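Side-chain contacts in decaprenyl diphosphate synthase (Rhodobacter capsulatus, PDB 3MZV), which probably extends farnesyl diphosphate with isopentenyl diphosphate units, with magnesium as cofactor, to make the long all-trans polyprenyl diphosphate used for quinone side chains: residues B[36-39]-B[40-43]; B[195-198]-B[199-203]. All coordinates share one frame; numbering follows the deposited sequence.

Contact 1 of 2, residues B[36-39]-B[40-43]; sequences EHAP and RIPE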
ATOM      1  N   GLU B  36     -10.597  10.543  11.251  1.00 56.19           N
ATOM      2  CA  GLU B  36     -11.549  11.568  11.653  1.00 59.66           C
ATOM      3  C   GLU B  36     -12.663  11.723  10.597  1.00 62.01           C
ATOM      4  O   GLU B  36     -13.758  12.195  10.916  1.00 63.29           O
ATOM      5  CB  GLU B  36     -10.828  12.906  11.947  1.00 59.89           C
ATOM      6  CG  GLU B  36     -11.078  14.060  10.948  1.00 63.73           C
ATOM      7  CD  GLU B  36     -10.304  15.339  11.290  1.00 67.28           C
ATOM      8  OE1 GLU B  36     -10.931  16.427  11.383  1.00 70.41           O
ATOM      9  OE2 GLU B  36      -9.066  15.258  11.471  1.00 68.47           O
ATOM     10  N   HIS B  37     -12.389  11.303   9.355  1.00 62.88           N
ATOM     11  CA  HIS B  37     -13.289  11.570   8.217  1.00 64.64           C
ATOM     12  C   HIS B  37     -13.935  10.324   7.617  1.00 64.93           C
ATOM     13  O   HIS B  37     -14.898  10.444   6.859  1.00 65.91           O
ATOM     14  CB  HIS B  37     -12.534  12.348   7.122  1.00 64.52           C
ATOM     15  CG  HIS B  37     -12.056  13.696   7.567  1.00 65.96           C
ATOM     16  ND1 HIS B  37     -12.887  14.614   8.175  1.00 67.91           N
ATOM     17  CD2 HIS B  37     -10.835  14.280   7.505  1.00 67.49           C
ATOM     18  CE1 HIS B  37     -12.202  15.708   8.460  1.00 68.94           C
ATOM     19  NE2 HIS B  37     -10.952  15.531   8.066  1.00 68.97           N
ATOM     20  N   ALA B  38     -13.429   9.143   7.972  1.00 63.86           N
ATOM     21  CA  ALA B  38     -13.825   7.888   7.341  1.00 64.37           C
ATOM     22  C   ALA B  38     -13.907   6.753   8.374  1.00 64.45           C
ATOM     23  O   ALA B  38     -13.001   5.928   8.450  1.00 63.67           O
ATOM     24  CB  ALA B  38     -12.835   7.531   6.215  1.00 63.25           C
ATOM     25  N   PRO B  39     -15.010   6.690   9.158  1.00 66.52           N
ATOM     26  CA  PRO B  39     -15.155   5.713  10.260  1.00 66.66           C
ATOM     27  C   PRO B  39     -14.980   4.250   9.858  1.00 66.53           C
ATOM     28  O   PRO B  39     -14.536   3.438  10.669  1.00 65.89           O
ATOM     29  CB  PRO B  39     -16.585   5.953  10.764  1.00 68.06           C
ATOM     30  CG  PRO B  39     -17.311   6.542   9.594  1.00 69.40           C
ATOM     31  CD  PRO B  39     -16.279   7.408   8.908  1.00 68.17           C
ATOM     32  N   ARG B  40     -15.349   3.917   8.623  1.00 67.57           N
ATOM     33  CA  ARG B  40     -15.107   2.574   8.083  1.00 67.55           C
ATOM     34  C   ARG B  40     -13.678   2.083   8.334  1.00 65.43           C
ATOM     35  O   ARG B  40     -13.450   0.890   8.556  1.00 64.60           O
ATOM     36  CB  ARG B  40     -15.400   2.562   6.577  1.00 68.76           C
ATOM     37  CG  ARG B  40     -15.245   1.200   5.920  1.00 70.15           C
ATOM     38  CD  ARG B  40     -16.502   0.792   5.189  1.00 75.93           C
ATOM     39  NE  ARG B  40     -16.761   1.618   4.013  1.00 79.38           N
ATOM     40  CZ  ARG B  40     -17.871   1.562   3.279  1.00 82.85           C
ATOM     41  NH1 ARG B  40     -18.857   0.728   3.591  1.00 85.33           N
ATOM     42  NH2 ARG B  40     -18.002   2.356   2.224  1.00 84.63           N
ATOM     43  N   ILE B  41     -12.711   2.998   8.314  1.00 64.26           N
ATOM     44  CA  ILE B  41     -11.297   2.580   8.388  1.00 62.90           C
ATOM     45  C   ILE B  41     -10.966   1.778   9.672  1.00 62.77           C
ATOM     46  O   ILE B  41     -10.554   0.619   9.586  1.00 61.91           O
ATOM     47  CB  ILE B  41     -10.329   3.771   8.187  1.00 61.60           C
ATOM     48  CG1 ILE B  41     -10.315   4.169   6.706  1.00 61.72           C
ATOM     49  CG2 ILE B  41      -8.922   3.398   8.642  1.00 60.65           C
ATOM     50  CD1 ILE B  41      -9.828   5.567   6.430  1.00 58.22           C
ATOM     51  N   PRO B  42     -11.143   2.386  10.858  1.00 63.47           N
ATOM     52  CA  PRO B  42     -10.927   1.631  12.102  1.00 63.67           C
ATOM     53  C   PRO B  42     -11.944   0.477  12.291  1.00 64.74           C
ATOM     54  O   PRO B  42     -11.584  -0.578  12.830  1.00 64.54           O
ATOM     55  CB  PRO B  42     -11.097   2.708  13.191  1.00 63.85           C
ATOM     56  CG  PRO B  42     -11.993   3.717  12.572  1.00 64.46           C
ATOM     57  CD  PRO B  42     -11.507   3.785  11.138  1.00 64.02           C
ATOM     58  N   GLU B  43     -13.194   0.664  11.848  1.00 66.30           N
ATOM     59  CA  GLU B  43     -14.151  -0.468  11.834  1.00 67.62           C
ATOM     60  C   GLU B  43     -13.540  -1.658  11.118  1.00 66.59           C
ATOM     61  O   GLU B  43     -13.502  -2.751  11.672  1.00 67.20           O
ATOM     62  CB  GLU B  43     -15.486  -0.117  11.164  1.00 69.05           C
ATOM     63  CG  GLU B  43     -16.527   0.450  12.119  1.00 71.29           C
ATOM     64  CD  GLU B  43     -17.514   1.382  11.418  1.00 73.49           C
ATOM     65  OE1 GLU B  43     -18.076   0.962  10.376  1.00 73.75           O
ATOM     66  OE2 GLU B  43     -17.690   2.531  11.906  1.00 72.51           O
TER

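Contact 2 of 2, residues B[195-198]-B[199-203]; sequences GGAP and EDQVQ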
ATOM      1  N   GLY B 195      17.964  -0.442  19.446  1.00 35.81           N
ATOM      2  CA  GLY B 195      18.683  -0.636  20.699  1.00 37.59           C
ATOM      3  C   GLY B 195      20.188  -0.415  20.594  1.00 38.28           C
ATOM      4  O   GLY B 195      20.907  -0.589  21.560  1.00 40.15           O
ATOM      5  N   GLY B 196      20.674  -0.033  19.426  1.00 38.19           N
ATOM      6  CA  GLY B 196      22.074   0.337  19.251  1.00 39.16           C
ATOM      7  C   GLY B 196      22.983  -0.845  19.355  1.00 40.21           C
ATOM      8  O   GLY B 196      24.157  -0.712  19.732  1.00 40.48           O
ATOM      9  N   ALA B 197      22.481  -2.034  19.030  1.00 39.53           N
ATOM     10  CA  ALA B 197      23.288  -3.227  19.238  1.00 39.97           C
ATOM     11  C   ALA B 197      24.470  -3.215  18.277  1.00 41.22           C
ATOM     12  O   ALA B 197      24.387  -2.618  17.217  1.00 40.31           O
ATOM     13  CB  ALA B 197      22.461  -4.542  19.058  1.00 38.25           C
ATOM     14  N   PRO B 198      25.569  -3.912  18.650  1.00 43.31           N
ATOM     15  CA  PRO B 198      26.688  -4.153  17.749  1.00 44.27           C
ATOM     16  C   PRO B 198      26.183  -4.781  16.442  1.00 44.33           C
ATOM     17  O   PRO B 198      25.210  -5.566  16.452  1.00 42.81           O
ATOM     18  CB  PRO B 198      27.554  -5.170  18.522  1.00 45.71           C
ATOM     19  CG  PRO B 198      27.207  -4.917  19.960  1.00 46.62           C
ATOM     20  CD  PRO B 198      25.752  -4.576  19.952  1.00 43.94           C
ATOM     21  N   GLU B 199      26.834  -4.457  15.327  1.00 44.13           N
ATOM     22  CA  GLU B 199      26.340  -4.909  14.039  1.00 43.40           C
ATOM     23  C   GLU B 199      26.329  -6.454  13.910  1.00 42.87           C
ATOM     24  O   GLU B 199      25.455  -7.002  13.264  1.00 41.04           O
ATOM     25  CB  GLU B 199      27.105  -4.233  12.886  1.00 43.62           C
ATOM     26  CG  GLU B 199      26.770  -2.721  12.670  1.00 45.64           C
ATOM     27  CD  GLU B 199      25.254  -2.461  12.556  1.00 45.53           C
ATOM     28  OE1 GLU B 199      24.558  -3.272  11.890  1.00 43.90           O
ATOM     29  OE2 GLU B 199      24.774  -1.465  13.143  1.00 45.95           O
ATOM     30  N   ASP B 200      27.255  -7.170  14.539  1.00 43.04           N
ATOM     31  CA  ASP B 200      27.175  -8.611  14.505  1.00 43.74           C
ATOM     32  C   ASP B 200      25.924  -9.171  15.199  1.00 41.93           C
ATOM     33  O   ASP B 200      25.423 -10.221  14.795  1.00 42.21           O
ATOM     34  CB  ASP B 200      28.463  -9.306  15.011  1.00 45.26           C
ATOM     35  CG  ASP B 200      28.764  -9.069  16.501  1.00 48.76           C
ATOM     36  OD1 ASP B 200      28.311  -8.108  17.107  1.00 52.77           O
ATOM     37  OD2 ASP B 200      29.558  -9.857  17.071  1.00 56.95           O
ATOM     38  N   GLN B 201      25.441  -8.482  16.229  1.00 40.14           N
ATOM     39  CA  GLN B 201      24.184  -8.852  16.871  1.00 39.56           C
ATOM     40  C   GLN B 201      22.968  -8.488  16.016  1.00 38.89           C
ATOM     41  O   GLN B 201      21.998  -9.262  15.965  1.00 37.57           O
ATOM     42  CB  GLN B 201      24.069  -8.250  18.283  1.00 39.99           C
ATOM     43  CG  GLN B 201      25.088  -8.887  19.287  1.00 41.60           C
ATOM     44  CD  GLN B 201      25.047  -8.274  20.675  1.00 44.39           C
ATOM     45  OE1 GLN B 201      24.004  -7.813  21.148  1.00 44.41           O
ATOM     46  NE2 GLN B 201      26.203  -8.259  21.339  1.00 47.59           N
ATOM     47  N   VAL B 202      23.015  -7.322  15.356  1.00 37.89           N
ATOM     48  CA  VAL B 202      21.975  -6.976  14.388  1.00 36.93           C
ATOM     49  C   VAL B 202      21.865  -8.043  13.325  1.00 37.22           C
ATOM     50  O   VAL B 202      20.786  -8.524  13.045  1.00 34.48           O
ATOM     51  CB  VAL B 202      22.234  -5.633  13.702  1.00 37.40           C
ATOM     52  CG1 VAL B 202      21.187  -5.363  12.615  1.00 34.86           C
ATOM     53  CG2 VAL B 202      22.258  -4.466  14.741  1.00 37.18           C
ATOM     54  N   GLN B 203      23.002  -8.450  12.755  1.00 38.07           N
ATOM     55  CA  GLN B 203      22.997  -9.486  11.735  1.00 38.91           C
ATOM     56  C   GLN B 203      22.476 -10.827  12.285  1.00 38.34           C
ATOM     57  O   GLN B 203      21.704 -11.502  11.611  1.00 37.05           O
ATOM     58  CB  GLN B 203      24.401  -9.632  11.099  1.00 40.14           C
ATOM     59  CG  GLN B 203      24.468 -10.685   9.998  1.00 43.99           C
ATOM     60  CD  GLN B 203      23.676 -10.298   8.761  1.00 51.07           C
ATOM     61  OE1 GLN B 203      23.602  -9.110   8.390  1.00 53.64           O
ATOM     62  NE2 GLN B 203      23.029 -11.301   8.125  1.00 53.36           N
TER
HETATM   63  O   HOH W   1      23.078  -1.141  15.293  1.00 30.66           O

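Contact 1 of 2, residues B[36-39]-B[40-43]
Ala-38 and Pro-39 lead into the opening turn of helix 40-49, where their two carbonyls receive the first backbone hydrogen bonds and Pro-42 stands as a first-turn proline. The evidence for the helix start is the change of bonding pattern. Ile-41 N reaches back three residues to Ala-38 O at 2.9 Å, with the donor tilted from the carbonyl plane. Glu-43 N instead reaches back four residues to Pro-39 O, a longer bond of 3.3 Å that is nearly straight and lies in the carbonyl plane. A four-residue bond to Ala-38 O would need an N-H on Pro-42, which has none; its CD stands 3.7 Å from Ala-38 O instead. Pro-42 CD also lies 3.1 Å from Pro-39 O, with CG beside it. If a glycine stood at Pro-42, the CG and CD that abut the Pro-39 carbonyl would be gone, and the turn would probably lose that lateral support and become freer to flex.

Two side chains fold back on the lead-in residues. Ile-41 CG1 lies anti to its own carbonyl carbon (chi1 -74°), and with chi2 159° this sets CD1 3.6 Å from Ala-38 CB. On the more exposed side, the carboxylate of Glu-43 lies alongside Pro-39, its OE2 3.8 Å from Pro-39 CB. The same OE2 is 3.5 Å from Pro-39 O, an approach of two acceptors that makes no bond.

Arg-40 and Ile-41 meet Ser-116 and Tyr-123 of helix 114-133. Ala-38, Ile-41 and Arg-40 also pack on Val-156, Glu-153 and Leu-159 of the second subunit, so the turn meets helix 114-133 of its own chain and helix 138-161 of the second subunit at once.

Contact 2 of 2, residues B[195-198]-B[199-203]
Gln-201 folds back along Pro-198, the N-cap residue of helix 199-224, and can be traced outward from its base. Its CB sits 3.4 Å from Pro-198 O and 4.1 Å from Ala-197 CB, at the foot of the first turn. With CG anti to the carbonyl carbon (chi1 -68°) and the chain extended beyond it, the side chains of Gln-201 and Pro-198 lie side by side, pointing the same way. CD lies 3.8 Å from Pro-198 CD; OE1 faces that same ring carbon and the methyl of Ala-197, while NE2 ends 3.8 Å from Pro-198 CG. These are van der Waals contacts of a polar group with an apolar ring, and Val-68, Leu-312 and Pro-313 touch the same side chain from other loops.

The first helical bonds are made by the backbone: Pro-198 O takes one from Val-202 N at 3.0 Å, in the carbonyl plane and close to straight (163°), and a weak, bent one from Gln-201 N (124°). Asp-200 OD1 swings back to 3.3 Å from Pro-198 CB. Before the cap, Gly-196 closes the preceding helix 169-194 in a Schellman motif, its positive phi being one that favours glycine.

Ala-197 O is served by a water that donates to it and to Glu-199 OE2, each at 2.8 Å, while Glu-199 OE1 forms a salt bridge with Arg-139. Chemically, then, the turn has two parts: one where the proline ring and the Ala-197 methyl meet the Gln-201 side chain by van der Waals contact alone, and a water-bridged one where a carboxylate shared between water and arginine probably helps fix the lead-in carbonyl.

How the contacts relate
From the N terminus, contact 1 comes first, where the loop after helix 19-32 enters helix 40-49; it closes long before contact 2, which turns the chain from helix 169-194 into helix 199-224. Each bridges adjoining residues at a helix start, so the two lie in series, neither nesting nor crossing. Their centres are 39 Å apart and their nearest atoms about 29 Å, so they are not in contact. Their surroundings differ: the second subunit packs on contact 1, whereas no other protein chain of the assembly touches contact 2. Arg-174 of that subunit, which packs on His-37, belongs to its copy of helix 169-194, the helix that leads into contact 2.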